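PDB 4XJA: sialidase B from Streptococcus pneumoniae TIGR4, which hydrolyses the alpha-2,3, alpha-2,6 and alpha-2,8 glycosidic linkages of terminal sialic acids in oligosaccharides, glycoproteins and glycolipids. Local coordinates for residues R207-Y212 against L629-D634; Y551-S556 against Y613-I618. The protein carries 1 engineered substitution. All blocks are in the same frame, centred on the assembly; numbering follows the deposited sequence.

Contact 1: R207-Y212 against L629-D634; sequences RIPTLY and LFEKYD. With SFJ ((2R,3R,4R,5R,6R)-5-acetamido-2,3-difluoro-4-hydroxy-6-[(1R,2R)-1,2,3-trihydroxypropyl]tetrahydro-2H-pyran-2-carboxylic acid), chain F; OPX ((1s,3R,4S)-1-[(cyclohexylamino)methyl]-3,4-dihydroxycyclopentanesulfonic acid), chain B.
Glu631 sends its chain out extended and Arg207 bends its own at chi3 (58°), which turns NE of the arginine to the carboxylate. Arg207 NE lies 2.8 Å from Glu631 OE2 in a salt bridge with an almost straight N-H...O (178°). OE2 lies at the guanidinium edge, in its plane, but the carboxylate is turned 69° from that plane, so NE meets OE2 from above the carboxylate plane. Ile208 N bonds the same oxygen at 2.8 Å from the anti side, so two donors grip OE2; OE1 turns to Tyr615 N and Ser635 OG. With NE held, the guanidinium points NH1 and NH2 at the ligand carboxylate, both bonding SFJ O1B, NH2 at 3.0 Å. Tyr633, its ring perpendicular to the guanidinium, places OH 3.3 Å from Arg207 CD. Further along the nearly antiparallel strands the contact turns apolar: Pro209 CB packs on Leu629 CD2 at 3.5 Å, and Leu211 CD1 lies 3.9 Å from Leu629 CB. The strands belong to separate sheets of the sialidase beta-propeller. A glutamate orienting a carboxylate-binding arginine is typical of the sialidase active site, where Arg207, Arg519 and Arg581, all bonded to SFJ here, probably form the substrate-binding arginine triad.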
loop_
_atom_site.group_PDB
_atom_site.type_symbol
_atom_site.label_atom_id
_atom_site.label_comp_id
_atom_site.label_asym_id
_atom_site.label_seq_id
_atom_site.Cartn_x
_atom_site.Cartn_y
_atom_site.Cartn_z
ATOM N N ARG A 207 -2.564 0.705 0.318
ATOM C CA ARG A 207 -1.579 0.749 -0.752
ATOM C C ARG A 207 -1.388 2.191 -1.184
ATOM O O ARG A 207 -2.179 3.058 -0.830
ATOM C CB ARG A 207 -2.037 -0.080 -1.959
ATOM C CG ARG A 207 -1.793 -1.602 -1.878
ATOM C CD ARG A 207 -1.648 -2.192 -3.301
ATOM N NE ARG A 207 -0.562 -1.542 -4.032
ATOM C CZ ARG A 207 -0.310 -1.704 -5.331
ATOM N NH1 ARG A 207 -1.065 -2.514 -6.076
ATOM N NH2 ARG A 207 0.712 -1.058 -5.884
ATOM N N ILE A 208 -0.350 2.427 -1.978
ATOM C CA ILE A 208 -0.120 3.728 -2.616
ATOM C C ILE A 208 0.164 4.854 -1.609
ATOM O O ILE A 208 -0.561 5.843 -1.551
ATOM C CB ILE A 208 -1.286 4.131 -3.556
ATOM C CG1 ILE A 208 -1.887 2.907 -4.281
ATOM C CG2 ILE A 208 -0.816 5.146 -4.576
ATOM C CD1 ILE A 208 -0.919 2.155 -5.200
ATOM N N PRO A 209 1.241 4.714 -0.823
ATOM C CA PRO A 209 1.602 5.751 0.155
ATOM C C PRO A 209 2.166 7.002 -0.497
ATOM O O PRO A 209 2.802 6.915 -1.561
ATOM C CB PRO A 209 2.712 5.085 0.970
ATOM C CG PRO A 209 3.368 4.142 0.008
ATOM C CD PRO A 209 2.221 3.608 -0.847
ATOM N N THR A 210 1.923 8.153 0.136
ATOM C CA THR A 210 2.571 9.413 -0.221
ATOM C C THR A 210 3.127 10.080 1.052
ATOM O O THR A 210 2.668 9.797 2.161
ATOM C CB THR A 210 1.594 10.397 -0.870
ATOM O OG1 THR A 210 0.820 11.035 0.153
ATOM C CG2 THR A 210 0.662 9.692 -1.864
ATOM N N LEU A 211 4.111 10.962 0.877
ATOM C CA LEU A 211 4.661 11.783 1.957
ATOM C C LEU A 211 4.981 13.144 1.380
ATOM O O LEU A 211 5.416 13.234 0.240
ATOM C CB LEU A 211 5.971 11.192 2.491
ATOM C CG LEU A 211 5.931 9.934 3.347
ATOM C CD1 LEU A 211 7.362 9.426 3.567
ATOM C CD2 LEU A 211 5.255 10.237 4.697
ATOM N N TYR A 212 4.785 14.207 2.159
ATOM C CA TYR A 212 5.092 15.545 1.678
ATOM C C TYR A 212 5.447 16.405 2.887
ATOM O O TYR A 212 4.759 16.374 3.904
ATOM C CB TYR A 212 3.888 16.125 0.923
ATOM C CG TYR A 212 4.190 17.390 0.128
ATOM C CD1 TYR A 212 4.272 18.629 0.755
ATOM C CD2 TYR A 212 4.382 17.343 -1.248
ATOM C CE1 TYR A 212 4.544 19.794 0.027
ATOM C CE2 TYR A 212 4.647 18.502 -1.983
ATOM C CZ TYR A 212 4.722 19.719 -1.339
ATOM O OH TYR A 212 4.986 20.875 -2.056
ATOM N N LEU A 629 7.951 5.876 3.408
ATOM C CA LEU A 629 6.745 5.074 3.662
ATOM C C LEU A 629 6.542 4.195 2.428
ATOM O O LEU A 629 6.398 4.705 1.318
ATOM C CB LEU A 629 5.525 5.977 3.885
ATOM C CG LEU A 629 4.157 5.349 4.199
ATOM C CD1 LEU A 629 4.177 4.600 5.503
ATOM C CD2 LEU A 629 3.070 6.423 4.228
ATOM N N PHE A 630 6.551 2.876 2.606
ATOM C CA PHE A 630 6.608 1.975 1.448
ATOM C C PHE A 630 5.832 0.683 1.632
ATOM O O PHE A 630 5.630 0.207 2.758
ATOM C CB PHE A 630 8.071 1.652 1.083
ATOM C CG PHE A 630 8.816 0.899 2.159
ATOM C CD1 PHE A 630 9.343 1.564 3.253
ATOM C CD2 PHE A 630 8.971 -0.481 2.082
ATOM C CE1 PHE A 630 10.026 0.870 4.250
ATOM C CE2 PHE A 630 9.666 -1.180 3.069
ATOM C CZ PHE A 630 10.185 -0.506 4.154
ATOM N N GLU A 631 5.387 0.126 0.508
ATOM C CA GLU A 631 4.789 -1.202 0.480
ATOM C C GLU A 631 5.878 -2.253 0.645
ATOM O O GLU A 631 6.648 -2.512 -0.292
ATOM C CB GLU A 631 4.048 -1.408 -0.855
ATOM C CG GLU A 631 2.817 -0.501 -0.996
ATOM C CD GLU A 631 2.190 -0.529 -2.377
ATOM O OE1 GLU A 631 2.749 -1.181 -3.301
ATOM O OE2 GLU A 631 1.131 0.120 -2.543
ATOM N N LYS A 632 5.945 -2.865 1.826
ATOM C CA LYS A 632 6.935 -3.915 2.075
ATOM C C LYS A 632 6.416 -5.303 1.677
ATOM O O LYS A 632 6.325 -6.227 2.496
ATOM C CB LYS A 632 7.422 -3.917 3.531
ATOM C CG LYS A 632 8.810 -4.578 3.697
ATOM C CD LYS A 632 9.151 -4.874 5.165
ATOM C CE LYS A 632 10.425 -5.676 5.276
ATOM N NZ LYS A 632 11.601 -4.889 4.767
ATOM N N TYR A 633 6.104 -5.448 0.394
ATOM C CA TYR A 633 5.688 -6.736 -0.157
ATOM C C TYR A 633 5.620 -6.612 -1.664
ATOM O O TYR A 633 5.722 -5.518 -2.199
ATOM C CB TYR A 633 4.328 -7.165 0.417
ATOM C CG TYR A 633 3.111 -6.515 -0.206
ATOM C CD1 TYR A 633 2.878 -5.154 -0.087
ATOM C CD2 TYR A 633 2.178 -7.281 -0.896
ATOM C CE1 TYR A 633 1.752 -4.567 -0.671
ATOM C CE2 TYR A 633 1.058 -6.716 -1.461
ATOM C CZ TYR A 633 0.845 -5.363 -1.341
ATOM O OH TYR A 633 -0.281 -4.820 -1.903
ATOM N N ASP A 634 5.464 -7.728 -2.355
ATOM C CA ASP A 634 5.339 -7.641 -3.802
ATOM C C ASP A 634 3.871 -7.389 -4.143
ATOM O O ASP A 634 3.049 -8.315 -4.136
ATOM C CB ASP A 634 5.846 -8.917 -4.467
ATOM C CG ASP A 634 5.981 -8.774 -5.976
ATOM O OD1 ASP A 634 5.100 -8.152 -6.605
ATOM O OD2 ASP A 634 6.971 -9.283 -6.541
HETATM C C11 SFJ F . -5.774 3.848 -11.528
HETATM C C9 SFJ F . -2.826 -0.935 -14.370
HETATM C C10 SFJ F . -5.146 2.492 -11.204
HETATM C C1 SFJ F . 0.217 -1.357 -9.859
HETATM C C7 SFJ F . -3.354 -0.430 -12.092
HETATM C C4 SFJ F . -2.374 1.501 -8.939
HETATM C C3 SFJ F . -1.600 0.165 -8.596
HETATM C C5 SFJ F . -3.258 1.282 -10.189
HETATM C C6 SFJ F . -2.487 0.678 -11.356
HETATM C C2 SFJ F . -1.171 -0.653 -9.983
HETATM N N5 SFJ F . -3.932 2.499 -10.612
HETATM O O10 SFJ F . -5.762 1.483 -11.441
HETATM O O9 SFJ F . -4.198 -0.901 -14.610
HETATM O O1A SFJ F . 0.938 -1.395 -10.863
HETATM O O8 SFJ F . -1.283 -1.627 -12.819
HETATM O O7 SFJ F . -4.305 -1.171 -11.316
HETATM O O4 SFJ F . -3.086 2.022 -7.903
HETATM O O6 SFJ F . -1.210 0.242 -11.022
HETATM F FAI SFJ F . -2.232 -0.415 -7.968
HETATM F FAJ SFJ F . -1.844 -1.668 -10.282
HETATM O O1B SFJ F . 0.395 -1.885 -8.761
HETATM C C8 SFJ F . -2.649 -1.470 -13.019
HETATM C CAF OPX B . 13.862 20.552 4.573
HETATM C CAG OPX B . 13.673 21.912 3.994
HETATM C CAH OPX B . 12.595 19.749 4.442
HETATM C CAI OPX B . 13.058 21.911 2.619
HETATM C CAJ OPX B . 12.153 19.678 3.017
HETATM C CAK OPX B . 10.055 20.358 0.934
HETATM C CAL OPX B . 10.298 18.881 -1.118
HETATM C CAM OPX B . 8.145 19.646 -0.433
HETATM C CAO OPX B . 9.216 17.993 -1.667
HETATM C CAP OPX B . 8.129 18.161 -0.767
HETATM C CAQ OPX B . 11.836 21.032 2.500
HETATM C CAR OPX B . 9.575 20.040 -0.484
HETATM N NAN OPX B . 11.436 20.906 1.083
HETATM O OAA OPX B . 11.119 21.858 -1.662
HETATM O OAB OPX B . 9.210 21.089 -2.991
HETATM O OAC OPX B . 9.674 16.702 -1.591
HETATM O OAD OPX B . 8.438 17.511 0.409
HETATM O OAE OPX B . 8.870 22.583 -1.081
HETATM S SAS OPX B . 9.694 21.458 -1.609
#

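Contact 2: Y551-S556 against Y613-I618. With SFJ ((2R,3R,4R,5R,6R)-5-acetamido-2,3-difluoro-4-hydroxy-6-[(1R,2R)-1,2,3-trihydroxypropyl]tetrahydro-2H-pyran-2-carboxylic acid), chain F.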
loop_
_atom_site.group_PDB
_atom_site.type_symbol
_atom_site.label_atom_id
_atom_site.label_comp_id
_atom_site.label_asym_id
_atom_site.label_seq_id
_atom_site.Cartn_x
_atom_site.Cartn_y
_atom_site.Cartn_z
ATOM N N TYR A 551 6.814 -4.839 -16.291
ATOM C CA TYR A 551 5.615 -4.047 -15.996
ATOM C C TYR A 551 5.942 -2.796 -15.182
ATOM O O TYR A 551 5.202 -1.811 -15.236
ATOM C CB TYR A 551 4.541 -4.880 -15.292
ATOM C CG TYR A 551 5.056 -5.662 -14.124
ATOM C CD1 TYR A 551 5.159 -5.079 -12.861
ATOM C CD2 TYR A 551 5.430 -6.982 -14.267
ATOM C CE1 TYR A 551 5.634 -5.789 -11.788
ATOM C CE2 TYR A 551 5.904 -7.708 -13.185
ATOM C CZ TYR A 551 5.996 -7.101 -11.954
ATOM O OH TYR A 551 6.459 -7.807 -10.878
ATOM N N GLY A 552 7.036 -2.848 -14.423
ATOM C CA GLY A 552 7.541 -1.671 -13.733
ATOM C C GLY A 552 6.843 -1.386 -12.420
ATOM O O GLY A 552 5.864 -2.056 -12.058
ATOM N N THR A 553 7.365 -0.393 -11.700
ATOM C CA THR A 553 6.848 -0.006 -10.397
ATOM C C THR A 553 7.001 1.508 -10.256
ATOM O O THR A 553 7.942 2.098 -10.794
ATOM C CB THR A 553 7.630 -0.701 -9.249
ATOM O OG1 THR A 553 7.677 -2.124 -9.476
ATOM C CG2 THR A 553 6.978 -0.429 -7.890
ATOM N N GLN A 554 6.067 2.131 -9.547
ATOM C CA GLN A 554 6.206 3.529 -9.156
ATOM C C GLN A 554 7.612 3.812 -8.616
ATOM O O GLN A 554 8.180 2.999 -7.867
ATOM C CB GLN A 554 5.163 3.876 -8.091
ATOM C CG GLN A 554 5.120 5.380 -7.768
ATOM C CD GLN A 554 4.817 5.650 -6.312
ATOM O OE1 GLN A 554 4.850 4.743 -5.475
ATOM N NE2 GLN A 554 4.509 6.900 -5.999
ATOM N N VAL A 555 8.181 4.942 -9.033
ATOM C CA VAL A 555 9.460 5.426 -8.508
ATOM C C VAL A 555 9.225 6.783 -7.827
ATOM O O VAL A 555 8.582 7.666 -8.392
ATOM C CB VAL A 555 10.542 5.516 -9.641
ATOM C CG1 VAL A 555 9.982 6.191 -10.884
ATOM C CG2 VAL A 555 11.802 6.240 -9.173
ATOM N N SER A 556 9.693 6.937 -6.595
ATOM C CA SER A 556 9.546 8.228 -5.932
ATOM C C SER A 556 10.884 8.952 -5.981
ATOM O O SER A 556 11.936 8.312 -6.084
ATOM C CB SER A 556 8.985 8.097 -4.509
ATOM O OG SER A 556 9.709 7.171 -3.728
ATOM N N TYR A 613 9.408 -5.027 -1.942
ATOM C CA TYR A 613 9.420 -3.568 -1.916
ATOM C C TYR A 613 8.719 -3.099 -3.175
ATOM O O TYR A 613 9.160 -3.413 -4.288
ATOM C CB TYR A 613 10.862 -3.054 -1.899
ATOM C CG TYR A 613 11.017 -1.566 -1.614
ATOM C CD1 TYR A 613 10.998 -0.623 -2.643
ATOM C CD2 TYR A 613 11.223 -1.110 -0.319
ATOM C CE1 TYR A 613 11.169 0.752 -2.372
ATOM C CE2 TYR A 613 11.377 0.244 -0.043
ATOM C CZ TYR A 613 11.355 1.165 -1.062
ATOM O OH TYR A 613 11.529 2.504 -0.749
ATOM N N ALA A 614 7.613 -2.373 -3.023
ATOM C CA ALA A 614 6.867 -1.938 -4.203
ATOM C C ALA A 614 6.711 -0.426 -4.282
ATOM O O ALA A 614 7.701 0.294 -4.432
ATOM C CB ALA A 614 5.515 -2.650 -4.299
ATOM N N TYR A 615 5.479 0.065 -4.205
ATOM C CA TYR A 615 5.265 1.508 -4.274
ATOM C C TYR A 615 5.855 2.153 -3.029
ATOM O O TYR A 615 5.868 1.551 -1.953
ATOM C CB TYR A 615 3.781 1.838 -4.364
ATOM C CG TYR A 615 3.174 1.723 -5.752
ATOM C CD1 TYR A 615 3.403 0.608 -6.559
ATOM C CD2 TYR A 615 2.318 2.706 -6.231
ATOM C CE1 TYR A 615 2.808 0.498 -7.832
ATOM C CE2 TYR A 615 1.723 2.602 -7.484
ATOM C CZ TYR A 615 1.962 1.502 -8.273
ATOM O OH TYR A 615 1.351 1.428 -9.512
ATOM N N SER A 616 6.338 3.386 -3.166
ATOM C CA SER A 616 7.035 4.033 -2.064
ATOM C C SER A 616 6.853 5.537 -2.104
ATOM O O SER A 616 6.497 6.108 -3.136
ATOM C CB SER A 616 8.523 3.707 -2.127
ATOM O OG SER A 616 9.103 4.211 -3.323
ATOM N N ALA A 617 7.120 6.164 -0.964
ATOM C CA ALA A 617 7.058 7.603 -0.804
ATOM C C ALA A 617 8.303 8.006 -0.045
ATOM O O ALA A 617 8.659 7.373 0.938
ATOM C CB ALA A 617 5.833 7.973 0.010
ATOM N N ILE A 618 8.963 9.069 -0.478
ATOM C CA ILE A 618 10.088 9.571 0.286
ATOM C C ILE A 618 9.986 11.065 0.443
ATOM O O ILE A 618 9.475 11.770 -0.438
ATOM C CB ILE A 618 11.438 9.235 -0.351
ATOM C CG1 ILE A 618 11.474 9.684 -1.803
ATOM C CG2 ILE A 618 11.738 7.720 -0.245
ATOM C CD1 ILE A 618 12.807 9.403 -2.443
HETATM C C11 SFJ F . -5.774 3.848 -11.528
HETATM C C9 SFJ F . -2.826 -0.935 -14.370
HETATM C C10 SFJ F . -5.146 2.492 -11.204
HETATM C C1 SFJ F . 0.217 -1.357 -9.859
HETATM C C7 SFJ F . -3.354 -0.430 -12.092
HETATM C C4 SFJ F . -2.374 1.501 -8.939
HETATM C C3 SFJ F . -1.600 0.165 -8.596
HETATM C C5 SFJ F . -3.258 1.282 -10.189
HETATM C C6 SFJ F . -2.487 0.678 -11.356
HETATM C C2 SFJ F . -1.171 -0.653 -9.983
HETATM N N5 SFJ F . -3.932 2.499 -10.612
HETATM O O10 SFJ F . -5.762 1.483 -11.441
HETATM O O9 SFJ F . -4.198 -0.901 -14.610
HETATM O O1A SFJ F . 0.938 -1.395 -10.863
HETATM O O8 SFJ F . -1.283 -1.627 -12.819
HETATM O O7 SFJ F . -4.305 -1.171 -11.316
HETATM O O4 SFJ F . -3.086 2.022 -7.903
HETATM O O6 SFJ F . -1.210 0.242 -11.022
HETATM F FAI SFJ F . -2.232 -0.415 -7.968
HETATM F FAJ SFJ F . -1.844 -1.668 -10.282
HETATM O O1B SFJ F . 0.395 -1.885 -8.761
HETATM C C8 SFJ F . -2.649 -1.470 -13.019
HETATM O O HOH W 1 8.919 2.563 -5.287
HETATM O O HOH W 2 4.636 8.094 -3.304
#
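Carbon-to-ring packing joins Gln554 to Tyr615: CB of the glutamine stands over the centre of one ring face, 3.6 Å from the centroid, in a CH-pi contact. Gln554 CG is anti to the backbone N (chi1 -172°) and the chain bends at chi2, carrying the amide past the ring at 39° to its plane. Thr553 CG2 approaches the backbone instead, 3.6 Å from Ala614 O. Ile618 CG1 lies 3.6 Å from Ser556 OG. Among the direct hydrogen bonds, Ser616 N donates to Gln554 OE1 at 3.1 Å, tilted 31° from the carbonyl plane. Ser556 OG and Ser616 OG share a bond of 3.0 Å; Ser573 is a second partner of the Ser616 hydroxyl. The pairing joins the starts of strands 556-559 and 616-620, in separate sheets of the sialidase beta-propeller, beside the catalytic pocket. Tyr615, the nucleophile by similarity, reaches that pocket with OH 3.0 Å from SFJ C1, while Glu503 OE1 bonds the same hydroxyl. Water adds a third kind of link. One molecule, 2.7 Å from Gln554 O, also bonds Ala614 O and Ser616 OG; another accepts from Gln554 NE2 and lies 2.7 Å from Ser616 O, to which it can donate.

Overall arrangement
Both contacts are buried, with centres about 8 Å apart, and both touch SFJ. Their shared element is the sheet in which strands 616-620 and 626-631 are antiparallel neighbours: contact 1 ties its second strand to 205-213, contact 2 its first to the segment leading into 556-559, so this sheet is joined to two others. Leu629 O to Ala617 N and Glu631 N to Tyr615 O, probable backbone hydrogen bonds, connect them directly. Charge dominates the ligand end of contact 1 and apolar packing its other end, whereas contact 2 relies on neutral polar groups, water and a CH-pi contact. At the pocket, Arg207 meets the Tyr615 ring in a cation-pi interaction.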